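Endo alpha-1,4 polygalactosaminidase (Neosartorya fumigata, PDB 6OJ1) hydrolyses alpha-1,4-linked galactosamine polymers from within the chain, an endo-acting glycoside hydrolase activity that disrupts microbial biofilms. Local coordinates at residues G185-G190 against W202-Q207; E206-Y211 against V227-Y232. All blocks are in the same frame, centred on the assembly; numbering follows the deposited sequence.

Contact 1 of 2, residues G185-G190 against W202-Q207. With K (potassium ion), chain H.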
loop_
_atom_site.group_PDB
_atom_site.type_symbol
_atom_site.label_atom_id
_atom_site.label_comp_id
_atom_site.label_asym_id
_atom_site.label_seq_id
_atom_site.Cartn_x
_atom_site.Cartn_y
_atom_site.Cartn_z
ATOM N N GLY A 185 0.404 -1.845 6.955
ATOM C CA GLY A 185 1.768 -1.414 6.721
ATOM C C GLY A 185 1.817 0.026 6.251
ATOM O O GLY A 185 0.793 0.625 5.926
ATOM N N LEU A 186 3.039 0.563 6.212
ATOM C CA LEU A 186 3.289 1.939 5.799
ATOM C C LEU A 186 3.614 1.992 4.307
ATOM O O LEU A 186 4.569 1.357 3.857
ATOM C CB LEU A 186 4.439 2.543 6.608
ATOM C CG LEU A 186 4.744 3.997 6.255
ATOM C CD1 LEU A 186 3.551 4.894 6.680
ATOM C CD2 LEU A 186 6.040 4.460 6.913
ATOM N N LYS A 187 2.839 2.766 3.552
ATOM C CA LYS A 187 3.084 2.979 2.127
ATOM C C LYS A 187 4.043 4.155 1.979
ATOM O O LYS A 187 3.675 5.298 2.270
ATOM C CB LYS A 187 1.776 3.263 1.400
ATOM C CG LYS A 187 1.909 3.541 -0.100
ATOM C CD LYS A 187 2.442 2.322 -0.855
ATOM C CE LYS A 187 2.317 2.495 -2.379
ATOM N NZ LYS A 187 0.902 2.598 -2.842
ATOM N N ASN A 188 5.264 3.880 1.511
ATOM C CA ASN A 188 6.306 4.913 1.290
ATOM C C ASN A 188 6.445 5.744 2.562
ATOM O O ASN A 188 6.616 5.159 3.636
ATOM C CB ASN A 188 5.968 5.704 0.034
ATOM C CG ASN A 188 5.997 4.850 -1.206
ATOM O OD1 ASN A 188 6.934 4.065 -1.401
ATOM N ND2 ASN A 188 4.991 4.993 -2.054
ATOM N N ALA A 189 6.403 7.078 2.484
ATOM C CA ALA A 189 6.392 7.947 3.670
ATOM C C ALA A 189 7.579 7.670 4.584
ATOM O O ALA A 189 7.443 7.614 5.810
ATOM C CB ALA A 189 5.070 7.800 4.436
ATOM N N GLY A 190 8.767 7.520 3.985
ATOM C CA GLY A 190 9.941 7.127 4.750
ATOM C C GLY A 190 10.276 8.042 5.920
ATOM O O GLY A 190 10.837 7.590 6.924
ATOM N N TRP A 202 4.583 -4.162 7.941
ATOM C CA TRP A 202 5.452 -4.134 6.767
ATOM C C TRP A 202 5.565 -2.699 6.277
ATOM O O TRP A 202 4.867 -1.795 6.747
ATOM C CB TRP A 202 4.909 -5.005 5.624
ATOM C CG TRP A 202 3.515 -4.609 5.208
ATOM C CD1 TRP A 202 3.154 -3.555 4.406
ATOM C CD2 TRP A 202 2.294 -5.251 5.592
ATOM N NE1 TRP A 202 1.781 -3.512 4.263
ATOM C CE2 TRP A 202 1.231 -4.536 4.989
ATOM C CE3 TRP A 202 1.993 -6.361 6.394
ATOM C CZ2 TRP A 202 -0.105 -4.904 5.145
ATOM C CZ3 TRP A 202 0.661 -6.722 6.553
ATOM C CH2 TRP A 202 -0.366 -5.995 5.939
ATOM N N SER A 203 6.425 -2.523 5.280
ATOM C CA SER A 203 6.464 -1.366 4.400
ATOM C C SER A 203 6.046 -1.803 3.002
ATOM O O SER A 203 6.443 -2.874 2.540
ATOM C CB SER A 203 7.885 -0.779 4.353
ATOM O OG SER A 203 8.040 0.092 3.240
ATOM N N VAL A 204 5.239 -0.995 2.325
ATOM C CA VAL A 204 5.122 -1.086 0.871
ATOM C C VAL A 204 5.914 0.084 0.309
ATOM O O VAL A 204 5.613 1.246 0.618
ATOM C CB VAL A 204 3.661 -1.049 0.387
ATOM C CG1 VAL A 204 3.631 -0.956 -1.145
ATOM C CG2 VAL A 204 2.889 -2.300 0.838
ATOM N N ASN A 205 6.947 -0.214 -0.485
ATOM C CA ASN A 205 7.794 0.819 -1.057
ATOM C C ASN A 205 7.729 0.796 -2.572
ATOM O O ASN A 205 7.782 -0.275 -3.191
ATOM C CB ASN A 205 9.247 0.662 -0.645
ATOM C CG ASN A 205 10.139 1.613 -1.395
ATOM O OD1 ASN A 205 10.690 1.267 -2.430
ATOM N ND2 ASN A 205 10.218 2.854 -0.920
ATOM N N GLU A 206 7.652 1.980 -3.168
ATOM C CA GLU A 206 7.828 2.136 -4.609
ATOM C C GLU A 206 9.154 2.828 -4.896
ATOM O O GLU A 206 9.409 3.923 -4.388
ATOM C CB GLU A 206 6.682 2.941 -5.210
ATOM C CG GLU A 206 5.353 2.211 -5.177
ATOM C CD GLU A 206 4.214 3.139 -5.481
ATOM O OE1 GLU A 206 4.056 4.141 -4.747
ATOM O OE2 GLU A 206 3.485 2.878 -6.460
ATOM N N GLN A 207 9.990 2.191 -5.714
ATOM C CA GLN A 207 11.086 2.849 -6.423
ATOM C C GLN A 207 12.214 3.348 -5.534
ATOM O O GLN A 207 12.941 4.263 -5.938
ATOM C CB GLN A 207 10.562 4.025 -7.252
ATOM C CG GLN A 207 9.564 3.612 -8.326
ATOM C CD GLN A 207 8.781 4.790 -8.846
ATOM O OE1 GLN A 207 7.789 5.203 -8.246
ATOM N NE2 GLN A 207 9.221 5.342 -9.961
HETATM K K K H . 2.076 6.131 -6.249
HETATM O O HOH W 1 7.051 2.421 4.108
HETATM O O HOH W 2 0.869 3.055 -5.680
HETATM O O HOH W 3 2.773 4.888 -8.596
HETATM O O HOH W 4 -0.821 5.452 -5.847
HETATM O O HOH W 5 2.565 8.640 -5.215
HETATM O O HOH W 6 1.417 6.357 -3.601
#
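Gly-185 packs against the indole face of Trp-202. Its CA sits over the face of the five-membered ring, 3.5 Å from the centroid, in a CH-pi contact. CG of Trp-202 is held between the backbone N and carbonyl carbon (chi1 57°), which turns the ring back over the glycine. The strands are parallel, and Leu-186 N donates to Trp-202 O while Val-204 N donates to Leu-186 O. Asn-188 N continues the pairing with a 2.8 Å bond to Val-204 O. Beside it Lys-187 lays its CD on Val-204 CG1 at 3.5 Å, a tight carbon contact.

The C-terminal end is polar and wetter. The Asn-188 amide grips Glu-206 twice, at its backbone N and at its carboxylate. Glu-206 N gives a 2.8 Å bond, straight at 169°, to an in-plane lone pair of Asn-188 OD1. Asn-188 ND2 donates to the anti lone pair of Glu-206 OE1 at 3.0 Å, with amide and carboxylate nearly coplanar. OE1 also meets a potassium ion at a long 3.2 Å; the other potassium ligands here are waters. One of these joins Glu-206 OE2, also bonded by the Tyr-232 hydroxyl, to Lys-187 NZ, which forms a salt bridge with Asp-148.

The contact closes the beta-alpha-beta unit of strand 183-187, helix 193-196 and strand 202-206 in the (beta/alpha)-barrel. Leu-186 packs on Ile-193 and Val-196 of that helix. Strand 227-231 follows strand 202-206 in the sheet.

Contact 2 of 2, residues E206-Y211 against V227-Y232. With K (potassium ion), chain H.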
loop_
_atom_site.group_PDB
_atom_site.type_symbol
_atom_site.label_atom_id
_atom_site.label_comp_id
_atom_site.label_asym_id
_atom_site.label_seq_id
_atom_site.Cartn_x
_atom_site.Cartn_y
_atom_site.Cartn_z
ATOM N N GLU A 206 7.652 1.980 -3.168
ATOM C CA GLU A 206 7.828 2.136 -4.609
ATOM C C GLU A 206 9.154 2.828 -4.896
ATOM O O GLU A 206 9.409 3.923 -4.388
ATOM C CB GLU A 206 6.682 2.941 -5.210
ATOM C CG GLU A 206 5.353 2.211 -5.177
ATOM C CD GLU A 206 4.214 3.139 -5.481
ATOM O OE1 GLU A 206 4.056 4.141 -4.747
ATOM O OE2 GLU A 206 3.485 2.878 -6.460
ATOM N N GLN A 207 9.990 2.191 -5.714
ATOM C CA GLN A 207 11.086 2.849 -6.423
ATOM C C GLN A 207 12.214 3.348 -5.534
ATOM O O GLN A 207 12.941 4.263 -5.938
ATOM C CB GLN A 207 10.562 4.025 -7.252
ATOM C CG GLN A 207 9.564 3.612 -8.326
ATOM C CD GLN A 207 8.781 4.790 -8.846
ATOM O OE1 GLN A 207 7.789 5.203 -8.246
ATOM N NE2 GLN A 207 9.221 5.342 -9.961
ATOM N N CYS A 208 12.430 2.778 -4.347
ATOM C CA CYS A 208 13.572 3.247 -3.564
ATOM C C CYS A 208 14.889 3.018 -4.296
ATOM O O CYS A 208 15.844 3.781 -4.108
ATOM C CB CYS A 208 13.609 2.571 -2.192
ATOM S SG CYS A 208 13.941 0.783 -2.195
ATOM N N ALA A 209 14.956 1.986 -5.145
ATOM C CA ALA A 209 16.194 1.719 -5.872
ATOM C C ALA A 209 16.475 2.819 -6.884
ATOM O O ALA A 209 17.628 3.225 -7.070
ATOM C CB ALA A 209 16.115 0.356 -6.561
ATOM N N GLN A 210 15.427 3.327 -7.525
ATOM C CA GLN A 210 15.574 4.358 -8.540
ATOM C C GLN A 210 16.035 5.685 -7.944
ATOM O O GLN A 210 16.730 6.456 -8.622
ATOM C CB GLN A 210 14.242 4.510 -9.282
ATOM C CG GLN A 210 14.203 5.568 -10.365
ATOM C CD GLN A 210 12.823 5.679 -11.021
ATOM O OE1 GLN A 210 11.898 4.930 -10.693
ATOM N NE2 GLN A 210 12.687 6.618 -11.949
ATOM N N TYR A 211 15.706 5.952 -6.671
ATOM C CA TYR A 211 15.931 7.261 -6.060
ATOM C C TYR A 211 16.855 7.220 -4.848
ATOM O O TYR A 211 16.853 8.163 -4.047
ATOM C CB TYR A 211 14.592 7.895 -5.681
ATOM C CG TYR A 211 13.766 8.216 -6.897
ATOM C CD1 TYR A 211 14.210 9.150 -7.826
ATOM C CD2 TYR A 211 12.560 7.566 -7.138
ATOM C CE1 TYR A 211 13.471 9.440 -8.953
ATOM C CE2 TYR A 211 11.811 7.854 -8.258
ATOM C CZ TYR A 211 12.272 8.790 -9.165
ATOM O OH TYR A 211 11.530 9.078 -10.288
ATOM N N VAL A 227 9.683 -5.620 3.460
ATOM C CA VAL A 227 9.417 -4.497 2.568
ATOM C C VAL A 227 8.854 -5.093 1.289
ATOM O O VAL A 227 9.552 -5.825 0.573
ATOM C CB VAL A 227 10.662 -3.659 2.255
ATOM C CG1 VAL A 227 10.276 -2.562 1.251
ATOM C CG2 VAL A 227 11.259 -3.072 3.526
ATOM N N PHE A 228 7.602 -4.781 1.008
ATOM C CA PHE A 228 6.968 -5.178 -0.244
ATOM C C PHE A 228 7.321 -4.107 -1.265
ATOM O O PHE A 228 6.784 -2.996 -1.239
ATOM C CB PHE A 228 5.475 -5.379 -0.019
ATOM C CG PHE A 228 5.194 -6.497 0.941
ATOM C CD1 PHE A 228 5.665 -7.779 0.670
ATOM C CD2 PHE A 228 4.497 -6.276 2.124
ATOM C CE1 PHE A 228 5.441 -8.836 1.556
ATOM C CE2 PHE A 228 4.260 -7.325 3.014
ATOM C CZ PHE A 228 4.736 -8.604 2.732
ATOM N N HIS A 229 8.264 -4.440 -2.146
ATOM C CA HIS A 229 9.039 -3.460 -2.895
ATOM C C HIS A 229 8.680 -3.530 -4.372
ATOM O O HIS A 229 8.778 -4.597 -4.986
ATOM C CB HIS A 229 10.533 -3.713 -2.668
ATOM C CG HIS A 229 11.430 -2.956 -3.593
ATOM N ND1 HIS A 229 12.431 -3.572 -4.314
ATOM C CD2 HIS A 229 11.487 -1.639 -3.912
ATOM C CE1 HIS A 229 13.063 -2.669 -5.044
ATOM N NE2 HIS A 229 12.507 -1.490 -4.823
ATOM N N ILE A 230 8.287 -2.390 -4.947
ATOM C CA ILE A 230 7.896 -2.297 -6.356
ATOM C C ILE A 230 8.896 -1.427 -7.101
ATOM O O ILE A 230 9.270 -0.353 -6.618
ATOM C CB ILE A 230 6.484 -1.697 -6.517
ATOM C CG1 ILE A 230 5.471 -2.357 -5.592
ATOM C CG2 ILE A 230 6.021 -1.799 -7.968
ATOM C CD1 ILE A 230 4.131 -1.607 -5.571
ATOM N N GLU A 231 9.317 -1.874 -8.290
ATOM C CA GLU A 231 10.025 -1.011 -9.226
ATOM C C GLU A 231 9.295 -1.036 -10.561
ATOM O O GLU A 231 8.647 -2.027 -10.912
ATOM C CB GLU A 231 11.493 -1.424 -9.423
ATOM C CG GLU A 231 12.361 -1.306 -8.143
ATOM C CD GLU A 231 12.733 0.129 -7.784
ATOM O OE1 GLU A 231 12.831 0.976 -8.697
ATOM O OE2 GLU A 231 12.945 0.406 -6.579
ATOM N N TYR A 232 9.405 0.071 -11.298
ATOM C CA TYR A 232 8.667 0.287 -12.542
ATOM C C TYR A 232 9.661 0.582 -13.660
ATOM O O TYR A 232 9.754 1.720 -14.139
ATOM C CB TYR A 232 7.680 1.445 -12.412
ATOM C CG TYR A 232 6.626 1.318 -11.330
ATOM C CD1 TYR A 232 5.606 0.381 -11.423
ATOM C CD2 TYR A 232 6.637 2.170 -10.232
ATOM C CE1 TYR A 232 4.625 0.284 -10.433
ATOM C CE2 TYR A 232 5.670 2.092 -9.245
ATOM C CZ TYR A 232 4.666 1.145 -9.346
ATOM O OH TYR A 232 3.689 1.051 -8.373
HETATM K K K H . 2.076 6.131 -6.249
HETATM O O HOH W 2 0.869 3.055 -5.680
HETATM O O HOH W 3 2.773 4.888 -8.596
HETATM O O HOH W 7 11.470 2.068 -10.822
HETATM O O HOH W 4 -0.821 5.452 -5.847
HETATM O O HOH W 5 2.565 8.640 -5.215
HETATM O O HOH W 6 1.417 6.357 -3.601
#
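His-229 meets Cys-208 obliquely, with its NE2 3.8 Å from the Cys-208 sulfur. That sulfur is tied to Cys-214 in a disulfide. At Ile-230 the parallel strand pairing ends: Gln-207 N donates to Ile-230 O at 2.8 Å. The Ile-230 side chain runs beside that of Glu-206, its CD1 resting on CG.

Glu-231 folds back at chi2 (-75°), which brings its carboxylate against the turn that follows Gln-207. OE2 takes two bonds. Ala-209 N reaches it at 2.9 Å from the syn side, out of the carboxylate plane. His-229 NE2 reaches the anti lone pair at 2.6 Å. The other oxygen, OE1, accepts from a water that also joins Gln-210 OE1 and Tyr-232 N.

Tyr-232 offers its ring edge. The amide of Gln-207 stands there, 79° from the ring plane, with CD 3.7 Å from Tyr-232 CD2. That amide is steadied by a bond from Gln-207 NE2 to Gln-210 OE1. The Tyr-232 hydroxyl donates to the anti lone pair of Glu-206 OE2 at 2.7 Å.

The chemistry is that of a carboxylate tying a loop to the neighbouring strand. Thr-263 holds the other ring nitrogen of His-229, so the ring is fixed at both nitrogens. The two donors on Glu-231 OE2 would favour its charged form. The tyrosine bond restrains the position of the Glu-206 carboxylate beside the potassium.

Overall arrangement
The two contacts follow each other along the chain, and their centres lie 9 Å apart. Contact 1 pairs strand 183-187 with strand 202-206. Contact 2 begins where that second strand ends, and joins the loop after it to strand 227-231. All three strands are successive parallel neighbours in the barrel sheet. The contacts share Glu-206 and Gln-207, and the backbones of 202-206 and 227-231 probably bond directly, as at Ser-203 O and Phe-228 N. Glu-206, the last residue of strand 202-206, stands at the C-terminal strand ends, where (beta/alpha)-barrel enzymes carry their active sites. It is held by residues just past the ends of both neighbouring strands, and the bound potassium and its waters lie beside both contacts.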